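Local structure of short chain dehydrogenase (A0QTM2 homolog) (Mycobacterium thermoresistibile, 3SC4) at residues A82-T87 with G92-C97; H138-D143 with A187-N192. The protein is probably an NAD(P)-dependent oxidoreductase of the short-chain dehydrogenase family, built on a Rossmann fold, whose substrate remains unassigned. One frame throughout, in Å; residues are numbered along the deposited sequence.

Running from the N terminus, the chain meets contact 1 first: it closes a short loop in which the last turn of helix 77-91 passes through Gly-92 and Gly-93 into strand 96-99, so helix and following strand are tied together. Contact 2 comes later, in series with it, and spans 43 residues holding strand 146-149 and helix 164-183, joining the loop after helix 114-135 to the residues leading into strand 190-195. The two neither nest nor cross, yet they touch, their centres about 13 Å apart. Asp-95 and Arg-142 form a salt bridge between OD2 and NH1 of 2.8 Å, and both contacts reach the same parallel sheet.

Contact 1 of 2, residues A82-T87 with G92-C97; sequences AAVAKT and GGIDIC
This is a small, buried apolar contact between the later part of helix 77-91 and the connection that leads from it into strand 96-99, the second half of a beta-alpha-beta crossover that starts at strand 66-71. Ile-94 carries it from the connecting loop, its CB directed at the helix. With CG1 anti to its own carbonyl carbon (chi1 -64°) and the chain extended beyond, the branch reaches two helix residues one turn apart. Its tip CD1 lies 4.0 Å from CG1 of Val-84, while further back its CG1 sits 4.1 Å from CG2 of Thr-87. Both helix side chains cross the isoleucine at roughly a right angle, so methyl groups meet it rather than whole chains lying alongside.

With Thr-87 OG1 bonded to Ala-83 O at 2.9 Å, CG2 is the branch that meets Ile-94. That carbonyl also accepts the backbone N of Thr-87 at 3.0 Å, the two donors coming from opposite faces of its plane, an arrangement that fixes the threonine's rotation. Gly-92 ends the helix with positive phi (92°), and the chain runs on extended through Gly-93.

Around these side chains, Phe-13 touches Val-84 and Thr-87, Ala-37 also meets Thr-87, and Ser-134 and Cys-135 pack on Val-84. Helix 77-91 thus packs on strands 11-15 and 35-40, beside the end of helix 114-135.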
ATOM      1  N   ALA B  82     -14.416 -10.004 -17.017  1.00 30.18           N
ATOM      2  CA  ALA B  82     -15.549 -10.824 -17.456  1.00 31.08           C
ATOM      3  C   ALA B  82     -16.725 -10.689 -16.495  1.00 30.60           C
ATOM      4  O   ALA B  82     -17.868 -10.601 -16.940  1.00 31.37           O
ATOM      5  CB  ALA B  82     -15.149 -12.293 -17.628  1.00 31.45           C
ATOM      6  N   ALA B  83     -16.461 -10.604 -15.191  1.00 29.27           N
ATOM      7  CA  ALA B  83     -17.568 -10.432 -14.244  1.00 28.84           C
ATOM      8  C   ALA B  83     -18.251  -9.062 -14.406  1.00 28.89           C
ATOM      9  O   ALA B  83     -19.476  -8.948 -14.326  1.00 29.46           O
ATOM     10  CB  ALA B  83     -17.110 -10.640 -12.853  1.00 27.00           C
ATOM     11  N   VAL B  84     -17.473  -8.023 -14.667  1.00 28.57           N
ATOM     12  CA  VAL B  84     -18.066  -6.690 -14.850  1.00 28.61           C
ATOM     13  C   VAL B  84     -18.896  -6.600 -16.153  1.00 30.28           C
ATOM     14  O   VAL B  84     -20.054  -6.143 -16.135  1.00 30.19           O
ATOM     15  CB  VAL B  84     -16.983  -5.591 -14.766  1.00 27.89           C
ATOM     16  CG1 VAL B  84     -17.483  -4.279 -15.368  1.00 27.45           C
ATOM     17  CG2 VAL B  84     -16.552  -5.432 -13.314  1.00 24.23           C
ATOM     18  N   ALA B  85     -18.307  -7.069 -17.255  1.00 31.41           N
ATOM     19  CA  ALA B  85     -19.009  -7.203 -18.550  1.00 33.21           C
ATOM     20  C   ALA B  85     -20.301  -8.000 -18.420  1.00 34.64           C
ATOM     21  O   ALA B  85     -21.290  -7.693 -19.084  1.00 36.42           O
ATOM     22  CB  ALA B  85     -18.107  -7.855 -19.597  1.00 33.35           C
ATOM     23  N   LYS B  86     -20.292  -9.030 -17.584  1.00 34.72           N
ATOM     24  CA  LYS B  86     -21.474  -9.848 -17.407  1.00 36.31           C
ATOM     25  C   LYS B  86     -22.525  -9.061 -16.626  1.00 35.77           C
ATOM     26  O   LYS B  86     -23.718  -9.156 -16.913  1.00 37.04           O
ATOM     27  CB  LYS B  86     -21.137 -11.166 -16.715  1.00 36.25           C
ATOM     28  CG  LYS B  86     -22.129 -12.243 -16.979  1.00 40.53           C
ATOM     29  CD  LYS B  86     -21.943 -13.454 -16.059  1.00 44.71           C
ATOM     30  CE  LYS B  86     -23.083 -14.493 -16.289  1.00 48.99           C
ATOM     31  NZ  LYS B  86     -23.048 -15.615 -15.283  1.00 50.47           N
ATOM     32  N   THR B  87     -22.074  -8.254 -15.676  1.00 33.99           N
ATOM     33  CA  THR B  87     -22.970  -7.416 -14.893  1.00 33.30           C
ATOM     34  C   THR B  87     -23.627  -6.367 -15.813  1.00 35.07           C
ATOM     35  O   THR B  87     -24.847  -6.143 -15.757  1.00 35.68           O
ATOM     36  CB  THR B  87     -22.184  -6.741 -13.720  1.00 31.71           C
ATOM     37  OG1 THR B  87     -21.673  -7.755 -12.840  1.00 29.30           O
ATOM     38  CG2 THR B  87     -23.059  -5.759 -12.926  1.00 29.94           C
ATOM     39  N   GLY B  92     -27.148  -3.410 -17.334  1.00 39.91           N
ATOM     40  CA  GLY B  92     -27.089  -2.208 -18.157  1.00 40.87           C
ATOM     41  C   GLY B  92     -26.222  -1.068 -17.651  1.00 40.00           C
ATOM     42  O   GLY B  92     -26.188  -0.010 -18.303  1.00 41.50           O
ATOM     43  N   GLY B  93     -25.499  -1.252 -16.540  1.00 37.37           N
ATOM     44  CA  GLY B  93     -24.732  -0.136 -15.974  1.00 36.07           C
ATOM     45  C   GLY B  93     -24.497  -0.313 -14.487  1.00 34.06           C
ATOM     46  O   GLY B  93     -25.201  -1.099 -13.837  1.00 35.03           O
ATOM     47  N   ILE B  94     -23.503   0.386 -13.940  1.00 31.09           N
ATOM     48  CA  ILE B  94     -23.120   0.160 -12.564  1.00 28.41           C
ATOM     49  C   ILE B  94     -23.201   1.445 -11.754  1.00 27.47           C
ATOM     50  O   ILE B  94     -22.530   2.426 -12.042  1.00 27.07           O
ATOM     51  CB  ILE B  94     -21.720  -0.482 -12.455  1.00 27.22           C
ATOM     52  CG1 ILE B  94     -21.746  -1.873 -13.097  1.00 26.78           C
ATOM     53  CG2 ILE B  94     -21.255  -0.583 -10.960  1.00 24.53           C
ATOM     54  CD1 ILE B  94     -20.388  -2.496 -13.283  1.00 24.15           C
ATOM     55  N   ASP B  95     -24.026   1.413 -10.725  1.00 26.45           N
ATOM     56  CA  ASP B  95     -24.210   2.554  -9.852  1.00 26.60           C
ATOM     57  C   ASP B  95     -23.291   2.517  -8.653  1.00 25.44           C
ATOM     58  O   ASP B  95     -22.832   3.564  -8.207  1.00 25.80           O
ATOM     59  CB  ASP B  95     -25.655   2.578  -9.363  1.00 27.15           C
ATOM     60  CG  ASP B  95     -26.621   2.931 -10.464  1.00 29.19           C
ATOM     61  OD1 ASP B  95     -26.527   4.085 -10.942  1.00 31.10           O
ATOM     62  OD2 ASP B  95     -27.450   2.064 -10.856  1.00 30.35           O
ATOM     63  N   ILE B  96     -23.072   1.306  -8.124  1.00 24.11           N
ATOM     64  CA  ILE B  96     -22.376   1.094  -6.886  1.00 22.39           C
ATOM     65  C   ILE B  96     -21.332  -0.033  -7.038  1.00 21.98           C
ATOM     66  O   ILE B  96     -21.629  -1.113  -7.546  1.00 21.94           O
ATOM     67  CB  ILE B  96     -23.366   0.722  -5.782  1.00 22.54           C
ATOM     68  CG1 ILE B  96     -24.428   1.805  -5.653  1.00 21.25           C
ATOM     69  CG2 ILE B  96     -22.626   0.495  -4.415  1.00 20.06           C
ATOM     70  CD1 ILE B  96     -25.603   1.364  -4.844  1.00 19.07           C
ATOM     71  N   CYS B  97     -20.099   0.266  -6.635  1.00 20.83           N
ATOM     72  CA  CYS B  97     -19.029  -0.701  -6.575  1.00 20.21           C
ATOM     73  C   CYS B  97     -18.588  -0.802  -5.122  1.00 19.00           C
ATOM     74  O   CYS B  97     -18.136   0.188  -4.551  1.00 18.52           O
ATOM     75  CB  CYS B  97     -17.864  -0.222  -7.423  1.00 20.36           C
ATOM     76  SG  CYS B  97     -16.420  -1.308  -7.336  1.00 20.94           S
TER

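Contact 2 of 2, residues H138-D143 with A187-N192; sequences HMKGRD and AGIASN
Ile-189 points its CB to the 138-143 turn, and chi1 of -59° with an extended second torsion carries its CD1 there; from 138-143, the third torsion of Met-139 (chi3 80°) swings its methyl CE to 4.3 Å from Ile-189 CG2. The methyl CD1 of Ile-189 touches two side chains that follow each other in sequence, 4.3 Å from Met-139 CB and equally 4.3 Å from Lys-140 CG. Neither approach is tight; the contact is apolar, and no hydrogen bond joins the segments.

Lys-140 extends the contact outward. Its chain is almost fully stretched past CG, and in running along Ala-187 it brings CE to 4.2 Å from that residue's CB. The methylene groups therefore pack on Ala-187 while the amine continues to Glu-110 of the second subunit, with which NZ forms a salt bridge. The contact thus passes from the buried Met-139 and Ile-189 to an exposed lysine that also helps link the two chains of the assembly.

A type I beta turn from Met-139 to Arg-142 reverses the chain after Met-139 and Lys-140, with Arg-142 N bonded to Met-139 O (3.1 Å). Ile-147 of strand 146-149 touches both Met-139 and Ile-189, and Leu-184, just after helix 164-183, also meets Ile-189, so the turn packs at the beginning of two adjacent parallel strands, 146-149 and 190-195.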
ATOM      1  N   HIS B 138     -18.351   2.064 -16.548  1.00 31.16           N
ATOM      2  CA  HIS B 138     -19.765   1.752 -16.571  1.00 32.17           C
ATOM      3  C   HIS B 138     -20.530   2.545 -15.508  1.00 32.48           C
ATOM      4  O   HIS B 138     -21.745   2.402 -15.401  1.00 33.59           O
ATOM      5  CB  HIS B 138     -19.962   0.257 -16.406  1.00 31.87           C
ATOM      6  CG  HIS B 138     -19.203  -0.549 -17.411  1.00 32.84           C
ATOM      7  ND1 HIS B 138     -19.590  -0.642 -18.732  1.00 34.15           N
ATOM      8  CD2 HIS B 138     -18.063  -1.272 -17.297  1.00 32.10           C
ATOM      9  CE1 HIS B 138     -18.725  -1.399 -19.385  1.00 34.99           C
ATOM     10  NE2 HIS B 138     -17.792  -1.801 -18.536  1.00 33.81           N
ATOM     11  N   MET B 139     -19.827   3.409 -14.769  1.00 31.90           N
ATOM     12  CA  MET B 139     -20.439   4.220 -13.731  1.00 32.02           C
ATOM     13  C   MET B 139     -20.547   5.689 -14.108  1.00 33.35           C
ATOM     14  O   MET B 139     -21.344   6.411 -13.540  1.00 33.86           O
ATOM     15  CB  MET B 139     -19.632   4.103 -12.423  1.00 30.68           C
ATOM     16  CG  MET B 139     -19.400   2.682 -11.919  1.00 28.99           C
ATOM     17  SD  MET B 139     -18.365   2.662 -10.442  1.00 26.74           S
ATOM     18  CE  MET B 139     -19.535   3.072  -9.136  1.00 24.42           C
ATOM     19  N   LYS B 140     -19.737   6.134 -15.052  1.00 34.96           N
ATOM     20  CA  LYS B 140     -19.702   7.537 -15.464  1.00 36.64           C
ATOM     21  C   LYS B 140     -21.060   8.162 -15.829  1.00 39.03           C
ATOM     22  O   LYS B 140     -21.347   9.322 -15.486  1.00 39.78           O
ATOM     23  CB  LYS B 140     -18.719   7.705 -16.633  1.00 37.02           C
ATOM     24  CG  LYS B 140     -17.274   7.729 -16.163  1.00 36.10           C
ATOM     25  CD  LYS B 140     -16.304   8.071 -17.270  1.00 36.90           C
ATOM     26  CE  LYS B 140     -14.865   8.090 -16.759  1.00 35.59           C
ATOM     27  NZ  LYS B 140     -13.881   8.003 -17.883  1.00 35.45           N
ATOM     28  N   GLY B 141     -21.910   7.430 -16.522  1.00 40.54           N
ATOM     29  CA  GLY B 141     -23.184   8.062 -16.915  1.00 42.83           C
ATOM     30  C   GLY B 141     -24.202   8.313 -15.791  1.00 42.53           C
ATOM     31  O   GLY B 141     -25.177   9.035 -15.984  1.00 43.25           O
ATOM     32  N   ARG B 142     -23.989   7.714 -14.620  1.00 40.70           N
ATOM     33  CA  ARG B 142     -25.120   7.376 -13.749  1.00 40.37           C
ATOM     34  C   ARG B 142     -25.532   8.535 -12.860  1.00 39.78           C
ATOM     35  O   ARG B 142     -24.827   9.548 -12.802  1.00 38.96           O
ATOM     36  CB  ARG B 142     -24.789   6.144 -12.909  1.00 39.64           C
ATOM     37  CG  ARG B 142     -24.117   4.989 -13.699  1.00 40.91           C
ATOM     38  CD  ARG B 142     -25.073   4.277 -14.603  1.00 41.71           C
ATOM     39  NE  ARG B 142     -26.069   3.568 -13.807  1.00 41.80           N
ATOM     40  CZ  ARG B 142     -27.163   3.015 -14.322  1.00 43.17           C
ATOM     41  NH1 ARG B 142     -28.024   2.401 -13.529  1.00 41.43           N
ATOM     42  NH2 ARG B 142     -27.399   3.081 -15.637  1.00 45.40           N
ATOM     43  N   ASP B 143     -26.658   8.366 -12.160  1.00 39.43           N
ATOM     44  CA  ASP B 143     -27.263   9.459 -11.405  1.00 40.25           C
ATOM     45  C   ASP B 143     -26.402   9.886 -10.226  1.00 38.46           C
ATOM     46  O   ASP B 143     -26.169  11.085 -10.021  1.00 39.66           O
ATOM     47  CB  ASP B 143     -28.701   9.126 -10.937  1.00 41.22           C
ATOM     48  CG  ASP B 143     -29.745   9.284 -12.061  1.00 45.16           C
ATOM     49  OD1 ASP B 143     -30.883   8.809 -11.879  1.00 48.37           O
ATOM     50  OD2 ASP B 143     -29.438   9.865 -13.134  1.00 47.04           O
ATOM     51  N   ALA B 187     -15.250  13.386 -13.027  1.00 33.42           N
ATOM     52  CA  ALA B 187     -16.265  12.479 -13.575  1.00 33.36           C
ATOM     53  C   ALA B 187     -17.470  12.341 -12.620  1.00 32.85           C
ATOM     54  O   ALA B 187     -18.511  11.833 -13.001  1.00 33.78           O
ATOM     55  CB  ALA B 187     -15.655  11.112 -13.896  1.00 31.60           C
ATOM     56  N   GLY B 188     -17.322  12.779 -11.374  1.00 31.92           N
ATOM     57  CA  GLY B 188     -18.426  12.711 -10.399  1.00 31.26           C
ATOM     58  C   GLY B 188     -18.730  11.331  -9.813  1.00 29.53           C
ATOM     59  O   GLY B 188     -19.871  11.043  -9.475  1.00 29.87           O
ATOM     60  N   ILE B 189     -17.719  10.476  -9.673  1.00 27.65           N
ATOM     61  CA  ILE B 189     -17.895   9.207  -8.963  1.00 25.77           C
ATOM     62  C   ILE B 189     -17.338   9.344  -7.553  1.00 24.48           C
ATOM     63  O   ILE B 189     -16.162   9.652  -7.382  1.00 24.30           O
ATOM     64  CB  ILE B 189     -17.178   8.035  -9.654  1.00 25.34           C
ATOM     65  CG1 ILE B 189     -17.695   7.840 -11.086  1.00 26.24           C
ATOM     66  CG2 ILE B 189     -17.382   6.744  -8.846  1.00 21.57           C
ATOM     67  CD1 ILE B 189     -16.680   7.149 -11.972  1.00 27.35           C
ATOM     68  N   ALA B 190     -18.186   9.119  -6.552  1.00 23.16           N
ATOM     69  CA  ALA B 190     -17.763   9.139  -5.162  1.00 21.84           C
ATOM     70  C   ALA B 190     -16.881   7.939  -4.931  1.00 20.42           C
ATOM     71  O   ALA B 190     -17.130   6.900  -5.523  1.00 20.52           O
ATOM     72  CB  ALA B 190     -18.954   9.095  -4.228  1.00 21.26           C
ATOM     73  N   SER B 191     -15.844   8.098  -4.103  1.00 19.39           N
ATOM     74  CA  SER B 191     -15.078   6.973  -3.571  1.00 18.27           C
ATOM     75  C   SER B 191     -14.739   7.238  -2.120  1.00 17.81           C
ATOM     76  O   SER B 191     -14.032   8.196  -1.799  1.00 18.04           O
ATOM     77  CB  SER B 191     -13.781   6.749  -4.361  1.00 18.48           C
ATOM     78  OG  SER B 191     -13.101   5.576  -3.924  1.00 17.30           O
ATOM     79  N   ASN B 192     -15.231   6.377  -1.247  1.00 17.46           N
ATOM     80  CA  ASN B 192     -15.044   6.526   0.195  1.00 17.75           C
ATOM     81  C   ASN B 192     -14.606   5.196   0.805  1.00 16.80           C
ATOM     82  O   ASN B 192     -14.753   4.139   0.194  1.00 16.70           O
ATOM     83  CB  ASN B 192     -16.356   6.984   0.873  1.00 18.46           C
ATOM     84  CG  ASN B 192     -16.792   8.375   0.440  1.00 18.95           C
ATOM     85  OD1 ASN B 192     -16.175   9.374   0.819  1.00 20.51           O
ATOM     86  ND2 ASN B 192     -17.855   8.445  -0.355  1.00 15.98           N
TER